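Local atomic coordinates of protein A49R (Vaccinia virus, PDB entry 4D5T), a protein that inhibits host NF-kappa-B activation by binding BTRC, which diminishes ubiquitination of NF-kappa-B inhibitor alpha and keeps RELA in the cytoplasm. Residues I27-F39 / D47-T59. Residues are numbered along the deposited sequence; the frame is centred on the assembly and turned at random. Where two conformers were deposited one is given.
Sequences IDNDILNKDIVNF and DNPFISFLDTVYT. With SO4 (sulfate ion), chain I.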
ATOM      1  N   ILE A  27     -10.973 -10.965  -7.878  1.00 31.37           N
ATOM      2  CA  ILE A  27     -10.549 -11.086  -6.510  1.00 36.46           C
ATOM      3  C   ILE A  27     -11.652 -10.692  -5.511  1.00 32.75           C
ATOM      4  O   ILE A  27     -12.145  -9.564  -5.488  1.00 37.23           O
ATOM      5  CB  ILE A  27      -9.384 -10.174  -6.249  1.00 38.75           C
ATOM      6  CG1 ILE A  27      -8.329 -10.370  -7.338  1.00 45.52           C
ATOM      7  CG2 ILE A  27      -8.823 -10.453  -4.875  1.00 40.26           C
ATOM      8  CD1 ILE A  27      -7.274  -9.281  -7.380  1.00 45.25           C
ATOM      9  N   ASP A  28     -12.066 -11.661  -4.714  0.61 32.49           N
ATOM     10  CA  ASP A  28     -13.077 -11.458  -3.685  0.61 33.04           C
ATOM     11  C   ASP A  28     -12.588 -10.342  -2.730  0.61 30.24           C
ATOM     12  O   ASP A  28     -11.419 -10.283  -2.386  0.61 29.49           O
ATOM     13  CB  ASP A  28     -13.362 -12.791  -2.935  0.61 36.88           C
ATOM     14  CG  ASP A  28     -14.487 -12.646  -1.845  0.61 40.36           C
ATOM     15  OD1 ASP A  28     -15.672 -12.818  -2.213  0.61 43.84           O
ATOM     16  OD2 ASP A  28     -14.265 -12.350  -0.647  0.61 40.63           O
ATOM     17  N   ASN A  29     -13.492  -9.476  -2.299  1.00 28.20           N
ATOM     18  CA  ASN A  29     -13.147  -8.377  -1.408  1.00 26.51           C
ATOM     19  C   ASN A  29     -12.508  -8.813  -0.124  1.00 25.59           C
ATOM     20  O   ASN A  29     -11.588  -8.151   0.341  1.00 24.63           O
ATOM     21  CB  ASN A  29     -14.389  -7.509  -1.115  1.00 27.34           C
ATOM     22  CG  ASN A  29     -14.022  -6.145  -0.588  1.00 29.15           C
ATOM     23  OD1 ASN A  29     -13.278  -5.403  -1.232  1.00 29.48           O
ATOM     24  ND2 ASN A  29     -14.474  -5.855   0.604  1.00 30.04           N
ATOM     25  N   ASP A  30     -12.970  -9.916   0.465  0.54 27.04           N
ATOM     26  CA  ASP A  30     -12.409 -10.341   1.742  0.54 29.17           C
ATOM     27  C   ASP A  30     -10.980 -10.807   1.507  0.54 27.61           C
ATOM     28  O   ASP A  30     -10.114 -10.610   2.365  0.54 27.25           O
ATOM     29  CB  ASP A  30     -13.263 -11.405   2.452  0.54 31.12           C
ATOM     30  CG  ASP A  30     -14.589 -10.855   2.986  0.54 33.59           C
ATOM     31  OD1 ASP A  30     -14.686  -9.649   3.357  0.54 30.93           O
ATOM     32  OD2 ASP A  30     -15.550 -11.663   3.065  0.54 37.03           O
ATOM     33  N   ILE A  31     -10.725 -11.428   0.347  1.00 27.10           N
ATOM     34  CA  ILE A  31      -9.369 -11.901   0.031  1.00 26.40           C
ATOM     35  C   ILE A  31      -8.471 -10.688  -0.255  1.00 26.70           C
ATOM     36  O   ILE A  31      -7.335 -10.633   0.210  1.00 24.58           O
ATOM     37  CB  ILE A  31      -9.423 -12.901  -1.147  1.00 29.80           C
ATOM     38  CG1 ILE A  31     -10.246 -14.158  -0.643  1.00 32.83           C
ATOM     39  CG2 ILE A  31      -8.005 -13.142  -1.708  1.00 29.86           C
ATOM     40  CD1 ILE A  31     -10.252 -15.388  -1.503  1.00 40.06           C
ATOM     41  N   LEU A  32      -8.987  -9.691  -0.975  1.00 23.52           N
ATOM     42  CA  LEU A  32      -8.217  -8.483  -1.235  1.00 23.35           C
ATOM     43  C   LEU A  32      -7.765  -7.825   0.060  1.00 22.65           C
ATOM     44  O   LEU A  32      -6.578  -7.505   0.241  1.00 21.44           O
ATOM     45  CB  LEU A  32      -9.033  -7.502  -2.093  1.00 22.93           C
ATOM     46  CG  LEU A  32      -8.425  -6.122  -2.303  1.00 22.52           C
ATOM     47  CD1 LEU A  32      -7.147  -6.192  -3.100  1.00 22.64           C
ATOM     48  CD2 LEU A  32      -9.443  -5.245  -3.009  1.00 22.94           C
ATOM     49  N   ASN A  33      -8.687  -7.698   0.996  1.00 22.69           N
ATOM     50  CA  ASN A  33      -8.362  -7.075   2.283  1.00 22.78           C
ATOM     51  C   ASN A  33      -7.380  -7.874   3.126  1.00 21.44           C
ATOM     52  O   ASN A  33      -6.480  -7.299   3.743  1.00 23.80           O
ATOM     53  CB  ASN A  33      -9.620  -6.781   3.082  1.00 23.53           C
ATOM     54  CG  ASN A  33     -10.464  -5.674   2.449  1.00 25.01           C
ATOM     55  OD1 ASN A  33      -9.997  -4.925   1.564  1.00 23.67           O
ATOM     56  ND2 ASN A  33     -11.717  -5.629   2.816  1.00 25.11           N
ATOM     57  N   LYS A  34      -7.517  -9.192   3.168  1.00 23.28           N
ATOM     58  CA  LYS A  34      -6.454 -10.042   3.839  1.00 23.49           C
ATOM     59  C   LYS A  34      -5.106  -9.840   3.184  1.00 23.42           C
ATOM     60  O   LYS A  34      -4.116  -9.759   3.842  1.00 23.52           O
ATOM     61  CB  LYS A  34      -6.786 -11.569   3.998  1.00 27.79           C
ATOM     62  N   ASP A  35      -5.067  -9.765   1.838  1.00 24.97           N
ATOM     63  CA  ASP A  35      -3.809  -9.533   1.098  1.00 24.29           C
ATOM     64  C   ASP A  35      -3.204  -8.177   1.419  1.00 22.83           C
ATOM     65  O   ASP A  35      -1.994  -8.041   1.578  1.00 22.91           O
ATOM     66  CB  ASP A  35      -4.046  -9.661  -0.419  1.00 24.40           C
ATOM     67  CG  ASP A  35      -4.259 -11.114  -0.897  1.00 27.79           C
ATOM     68  OD1 ASP A  35      -3.885 -12.071  -0.147  1.00 29.38           O
ATOM     69  OD2 ASP A  35      -4.726 -11.271  -2.053  1.00 26.36           O
ATOM     70  N   ILE A  36      -4.046  -7.149   1.569  1.00 21.68           N
ATOM     71  CA  ILE A  36      -3.565  -5.825   1.991  1.00 22.55           C
ATOM     72  C   ILE A  36      -2.935  -5.888   3.377  1.00 22.77           C
ATOM     73  O   ILE A  36      -1.827  -5.367   3.576  1.00 24.41           O
ATOM     74  CB  ILE A  36      -4.708  -4.770   1.873  1.00 22.44           C
ATOM     75  CG1 ILE A  36      -5.019  -4.542   0.397  1.00 22.18           C
ATOM     76  CG2 ILE A  36      -4.279  -3.469   2.531  1.00 22.62           C
ATOM     77  CD1 ILE A  36      -6.263  -3.725   0.136  1.00 23.27           C
ATOM     78  N   VAL A  37      -3.612  -6.543   4.326  1.00 22.94           N
ATOM     79  CA  VAL A  37      -3.080  -6.719   5.691  1.00 23.74           C
ATOM     80  C   VAL A  37      -1.703  -7.423   5.621  1.00 24.72           C
ATOM     81  O   VAL A  37      -0.713  -6.989   6.232  1.00 25.66           O
ATOM     82  CB  VAL A  37      -4.035  -7.493   6.617  1.00 24.98           C
ATOM     83  CG1 VAL A  37      -3.350  -7.802   7.977  1.00 26.86           C
ATOM     84  CG2 VAL A  37      -5.287  -6.672   6.865  1.00 24.82           C
ATOM     85  N   ASN A  38      -1.668  -8.504   4.886  1.00 25.91           N
ATOM     86  CA  ASN A  38      -0.413  -9.255   4.756  1.00 27.80           C
ATOM     87  C   ASN A  38       0.724  -8.406   4.147  1.00 25.97           C
ATOM     88  O   ASN A  38       1.857  -8.518   4.570  1.00 26.57           O
ATOM     89  CB  ASN A  38      -0.652 -10.561   4.019  1.00 28.20           C
ATOM     90  CG  ASN A  38      -1.366 -11.616   4.897  1.00 31.39           C
ATOM     91  OD1 ASN A  38      -1.220 -11.623   6.090  1.00 31.07           O
ATOM     92  ND2 ASN A  38      -1.997 -12.581   4.275  1.00 33.20           N
ATOM     93  N   PHE A  39       0.432  -7.595   3.139  1.00 23.65           N
ATOM     94  CA  PHE A  39       1.439  -6.679   2.594  1.00 24.12           C
ATOM     95  C   PHE A  39       1.975  -5.724   3.713  1.00 24.41           C
ATOM     96  O   PHE A  39       3.196  -5.507   3.841  1.00 25.87           O
ATOM     97  CB  PHE A  39       0.839  -5.843   1.441  1.00 22.89           C
ATOM     98  CG  PHE A  39       1.769  -4.774   0.932  1.00 24.61           C
ATOM     99  CD1 PHE A  39       2.855  -5.111   0.116  1.00 24.81           C
ATOM    100  CD2 PHE A  39       1.613  -3.451   1.338  1.00 22.60           C
ATOM    101  CE1 PHE A  39       3.718  -4.103  -0.356  1.00 25.18           C
ATOM    102  CE2 PHE A  39       2.492  -2.475   0.927  1.00 24.81           C
ATOM    103  CZ  PHE A  39       3.559  -2.781   0.086  1.00 23.84           C
ATOM    104  N   ASP A  47       1.225 -12.615  -6.222  1.00 30.85           N
ATOM    105  CA  ASP A  47       0.258 -13.130  -7.183  1.00 34.16           C
ATOM    106  C   ASP A  47      -1.018 -12.298  -7.251  1.00 30.58           C
ATOM    107  O   ASP A  47      -1.764 -12.382  -8.227  1.00 30.53           O
ATOM    108  CB  ASP A  47      -0.131 -14.554  -6.831  1.00 36.83           C
ATOM    109  CG  ASP A  47      -0.689 -15.289  -8.021  1.00 45.56           C
ATOM    110  OD1 ASP A  47      -0.087 -15.239  -9.120  1.00 50.65           O
ATOM    111  OD2 ASP A  47      -1.762 -15.889  -7.857  1.00 55.05           O
ATOM    112  N   ASN A  48      -1.303 -11.504  -6.212  1.00 26.31           N
ATOM    113  CA  ASN A  48      -2.386 -10.504  -6.313  1.00 25.82           C
ATOM    114  C   ASN A  48      -1.843  -9.250  -6.988  1.00 25.53           C
ATOM    115  O   ASN A  48      -0.963  -8.642  -6.457  1.00 24.78           O
ATOM    116  CB  ASN A  48      -2.913 -10.178  -4.908  1.00 25.24           C
ATOM    117  CG  ASN A  48      -4.029  -9.141  -4.914  1.00 25.19           C
ATOM    118  OD1 ASN A  48      -4.040  -8.221  -5.711  1.00 26.35           O
ATOM    119  ND2 ASN A  48      -4.946  -9.273  -3.960  1.00 26.72           N
ATOM    120  N   PRO A  49      -2.343  -8.873  -8.206  1.00 23.72           N
ATOM    121  CA  PRO A  49      -1.740  -7.780  -8.906  1.00 24.94           C
ATOM    122  C   PRO A  49      -1.770  -6.443  -8.184  1.00 24.20           C
ATOM    123  O   PRO A  49      -0.852  -5.638  -8.374  1.00 24.61           O
ATOM    124  CB  PRO A  49      -2.553  -7.672 -10.214  1.00 26.83           C
ATOM    125  CG  PRO A  49      -3.388  -8.848 -10.267  1.00 28.97           C
ATOM    126  CD  PRO A  49      -3.443  -9.528  -8.925  1.00 27.72           C
ATOM    127  N   PHE A  50      -2.798  -6.194  -7.359  1.00 22.95           N
ATOM    128  CA  PHE A  50      -2.782  -5.008  -6.583  1.00 22.46           C
ATOM    129  C   PHE A  50      -1.627  -4.977  -5.560  1.00 20.44           C
ATOM    130  O   PHE A  50      -1.037  -3.901  -5.302  1.00 20.83           O
ATOM    131  CB  PHE A  50      -4.140  -4.742  -5.878  1.00 21.18           C
ATOM    132  CG  PHE A  50      -4.188  -3.405  -5.176  1.00 20.25           C
ATOM    133  CD1 PHE A  50      -4.133  -2.242  -5.882  1.00 20.93           C
ATOM    134  CD2 PHE A  50      -4.388  -3.315  -3.820  1.00 19.52           C
ATOM    135  CE1 PHE A  50      -4.227  -0.969  -5.246  1.00 20.82           C
ATOM    136  CE2 PHE A  50      -4.432  -2.106  -3.177  1.00 20.05           C
ATOM    137  CZ  PHE A  50      -4.412  -0.919  -3.879  1.00 20.90           C
ATOM    138  N   ILE A  51      -1.331  -6.116  -4.969  1.00 20.75           N
ATOM    139  CA  ILE A  51      -0.179  -6.223  -4.026  1.00 22.10           C
ATOM    140  C   ILE A  51       1.171  -6.096  -4.791  1.00 22.28           C
ATOM    141  O   ILE A  51       2.054  -5.372  -4.360  1.00 21.44           O
ATOM    142  CB  ILE A  51      -0.257  -7.533  -3.228  1.00 22.53           C
ATOM    143  CG1 ILE A  51      -1.555  -7.663  -2.431  1.00 22.18           C
ATOM    144  CG2 ILE A  51       0.920  -7.682  -2.291  1.00 24.70           C
ATOM    145  CD1 ILE A  51      -2.011  -6.482  -1.626  1.00 22.59           C
ATOM    146  N   SER A  52       1.281  -6.689  -5.986  1.00 22.57           N
ATOM    147  CA  SER A  52       2.432  -6.382  -6.841  1.00 22.75           C
ATOM    148  C   SER A  52       2.591  -4.894  -7.181  1.00 22.07           C
ATOM    149  O   SER A  52       3.715  -4.344  -7.093  1.00 22.84           O
ATOM    150  CB  SER A  52       2.408  -7.271  -8.099  1.00 23.57           C
ATOM    151  OG  SER A  52       3.592  -6.994  -8.825  1.00 25.59           O
ATOM    152  N   PHE A  53       1.489  -4.225  -7.478  1.00 21.71           N
ATOM    153  CA  PHE A  53       1.465  -2.743  -7.661  1.00 22.00           C
ATOM    154  C   PHE A  53       2.000  -2.057  -6.427  1.00 21.55           C
ATOM    155  O   PHE A  53       2.931  -1.222  -6.519  1.00 21.70           O
ATOM    156  CB  PHE A  53       0.065  -2.255  -8.051  1.00 22.19           C
ATOM    157  CG  PHE A  53      -0.088  -0.750  -8.079  1.00 23.92           C
ATOM    158  CD1 PHE A  53       0.267  -0.036  -9.210  1.00 23.28           C
ATOM    159  CD2 PHE A  53      -0.641  -0.101  -7.023  1.00 23.68           C
ATOM    160  CE1 PHE A  53       0.167   1.337  -9.239  1.00 25.25           C
ATOM    161  CE2 PHE A  53      -0.858   1.307  -7.099  1.00 23.56           C
ATOM    162  CZ  PHE A  53      -0.416   1.992  -8.196  1.00 23.47           C
ATOM    163  N   LEU A  54       1.450  -2.401  -5.265  1.00 22.47           N
ATOM    164  CA  LEU A  54       1.908  -1.744  -4.025  1.00 20.59           C
ATOM    165  C   LEU A  54       3.400  -1.961  -3.802  1.00 23.23           C
ATOM    166  O   LEU A  54       4.133  -1.051  -3.349  1.00 22.67           O
ATOM    167  CB  LEU A  54       1.107  -2.282  -2.840  1.00 21.55           C
ATOM    168  CG  LEU A  54      -0.356  -1.886  -2.794  1.00 20.79           C
ATOM    169  CD1 LEU A  54      -1.095  -2.617  -1.694  1.00 21.62           C
ATOM    170  CD2 LEU A  54      -0.493  -0.383  -2.528  1.00 21.00           C
ATOM    171  N   ASP A  55       3.873  -3.189  -4.032  1.00 24.48           N
ATOM    172  CA  ASP A  55       5.269  -3.536  -3.816  1.00 24.56           C
ATOM    173  C   ASP A  55       6.174  -2.773  -4.769  1.00 25.38           C
ATOM    174  O   ASP A  55       7.191  -2.245  -4.365  1.00 26.22           O
ATOM    175  CB  ASP A  55       5.442  -5.062  -4.000  1.00 25.84           C
ATOM    176  CG  ASP A  55       6.857  -5.531  -3.764  1.00 28.68           C
ATOM    177  OD1 ASP A  55       7.252  -5.582  -2.613  1.00 29.86           O
ATOM    178  OD2 ASP A  55       7.562  -5.819  -4.728  1.00 28.18           O
ATOM    179  N   THR A  56       5.760  -2.683  -6.028  1.00 25.71           N
ATOM    180  CA  THR A  56       6.457  -1.838  -7.021  1.00 25.52           C
ATOM    181  C   THR A  56       6.515  -0.379  -6.593  1.00 24.15           C
ATOM    182  O   THR A  56       7.580   0.230  -6.615  1.00 22.61           O
ATOM    183  CB  THR A  56       5.872  -2.045  -8.397  1.00 25.86           C
ATOM    184  OG1 THR A  56       6.101  -3.398  -8.765  1.00 29.49           O
ATOM    185  CG2 THR A  56       6.546  -1.143  -9.425  1.00 27.54           C
ATOM    186  N   VAL A  57       5.391   0.191  -6.113  1.00 24.22           N
ATOM    187  CA  VAL A  57       5.393   1.559  -5.712  1.00 24.23           C
ATOM    188  C   VAL A  57       6.274   1.759  -4.498  1.00 24.07           C
ATOM    189  O   VAL A  57       7.094   2.730  -4.421  1.00 24.05           O
ATOM    190  CB  VAL A  57       3.928   2.041  -5.387  1.00 24.28           C
ATOM    191  CG1 VAL A  57       3.895   3.445  -4.764  1.00 25.62           C
ATOM    192  CG2 VAL A  57       3.096   2.039  -6.638  1.00 25.31           C
ATOM    193  N   TYR A  58       6.158   0.860  -3.525  1.00 22.50           N
ATOM    194  CA  TYR A  58       7.013   0.925  -2.322  1.00 24.05           C
ATOM    195  C   TYR A  58       8.509   0.973  -2.725  1.00 24.79           C
ATOM    196  O   TYR A  58       9.309   1.747  -2.195  1.00 26.73           O
ATOM    197  CB  TYR A  58       6.715  -0.290  -1.453  1.00 25.43           C
ATOM    198  CG  TYR A  58       7.375  -0.323  -0.130  1.00 25.73           C
ATOM    199  CD1 TYR A  58       8.640  -0.847   0.009  1.00 28.53           C
ATOM    200  CD2 TYR A  58       6.728   0.153   1.004  1.00 27.89           C
ATOM    201  CE1 TYR A  58       9.244  -0.922   1.251  1.00 30.60           C
ATOM    202  CE2 TYR A  58       7.332   0.102   2.258  1.00 27.47           C
ATOM    203  CZ  TYR A  58       8.586  -0.410   2.356  1.00 29.33           C
ATOM    204  OH  TYR A  58       9.179  -0.492   3.568  1.00 30.86           O
ATOM    205  N   THR A  59       8.869   0.128  -3.674  1.00 26.80           N
ATOM    206  CA  THR A  59      10.262  -0.013  -4.149  1.00 27.44           C
ATOM    207  C   THR A  59      10.699   1.264  -4.878  1.00 28.47           C
ATOM    208  O   THR A  59      11.811   1.732  -4.683  1.00 30.41           O
ATOM    209  CB  THR A  59      10.396  -1.209  -5.088  1.00 28.18           C
ATOM    210  OG1 THR A  59      10.141  -2.381  -4.340  1.00 29.62           O
ATOM    211  CG2 THR A  59      11.812  -1.296  -5.655  1.00 31.02           C
TER
HETATM  212  S   SO4 I1000     -16.900  -8.667  -3.851  0.80 42.09           S
HETATM  213  O1  SO4 I1000     -16.286  -9.848  -3.183  0.80 34.43           O
HETATM  214  O2  SO4 I1000     -17.778  -9.009  -4.979  0.80 40.16           O
HETATM  215  O3  SO4 I1000     -15.820  -7.813  -4.275  0.80 36.60           O
HETATM  216  O4  SO4 I1000     -17.714  -7.941  -2.859  0.80 39.65           O
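F39 is the knob of this contact: its ring sits in the hole formed by I51, L54, D55 and Y58 of helix 49-59. CB of L54 stands over one face of the ring, 4.0 Å from its centroid, a CH-pi contact displaced toward the rim. CB of Y58 approaches the ring edge, and CG2 of I51 lies 4.0 Å from CD1 of F39. CG anti to the backbone N (chi1 174°) carries the F39 ring across to the other helix, and the F39 and I51 side chains run alongside each other in opposite senses. One turn before F39, at D35, the I51 side chain reaches across, setting CD1 3.6 Å from the carbonyl O of D35 and CG1 against CB of D35. Beside it, CD1 of I36 and CD1 of L32 both touch the F50 ring, the former 4.1 Å from CE2 of F50.

The polar link is at the start of helix 49-59. ND2 of N48 donates to OD2 of D35 over 2.8 Å. The bond is nearly straight at 173°; the carboxylate oxygen uses its anti lone pair and lies close to the amide plane, although the two flat groups are steeply turned against each other. N48 is at the N-cap of its helix, and OD1 of its side chain accepts a weak bond from N of F50; the two bonds together would limit rotation of the amide. CD1 of I27 packs 3.8 Å from OD1 of N48 and also meets the P49 ring.

The segment axes approach to 10.1 Å and cross at -26°, running roughly parallel within the all-helical Bcl-2-like fold. Helix 95-109 packs against both segments, I102 touching I36, F39 and L54, while K106 makes cation-pi contacts with F39 and Y58. Helix 132-150 meets L32 and F50, and helix 9-23 packs on P49.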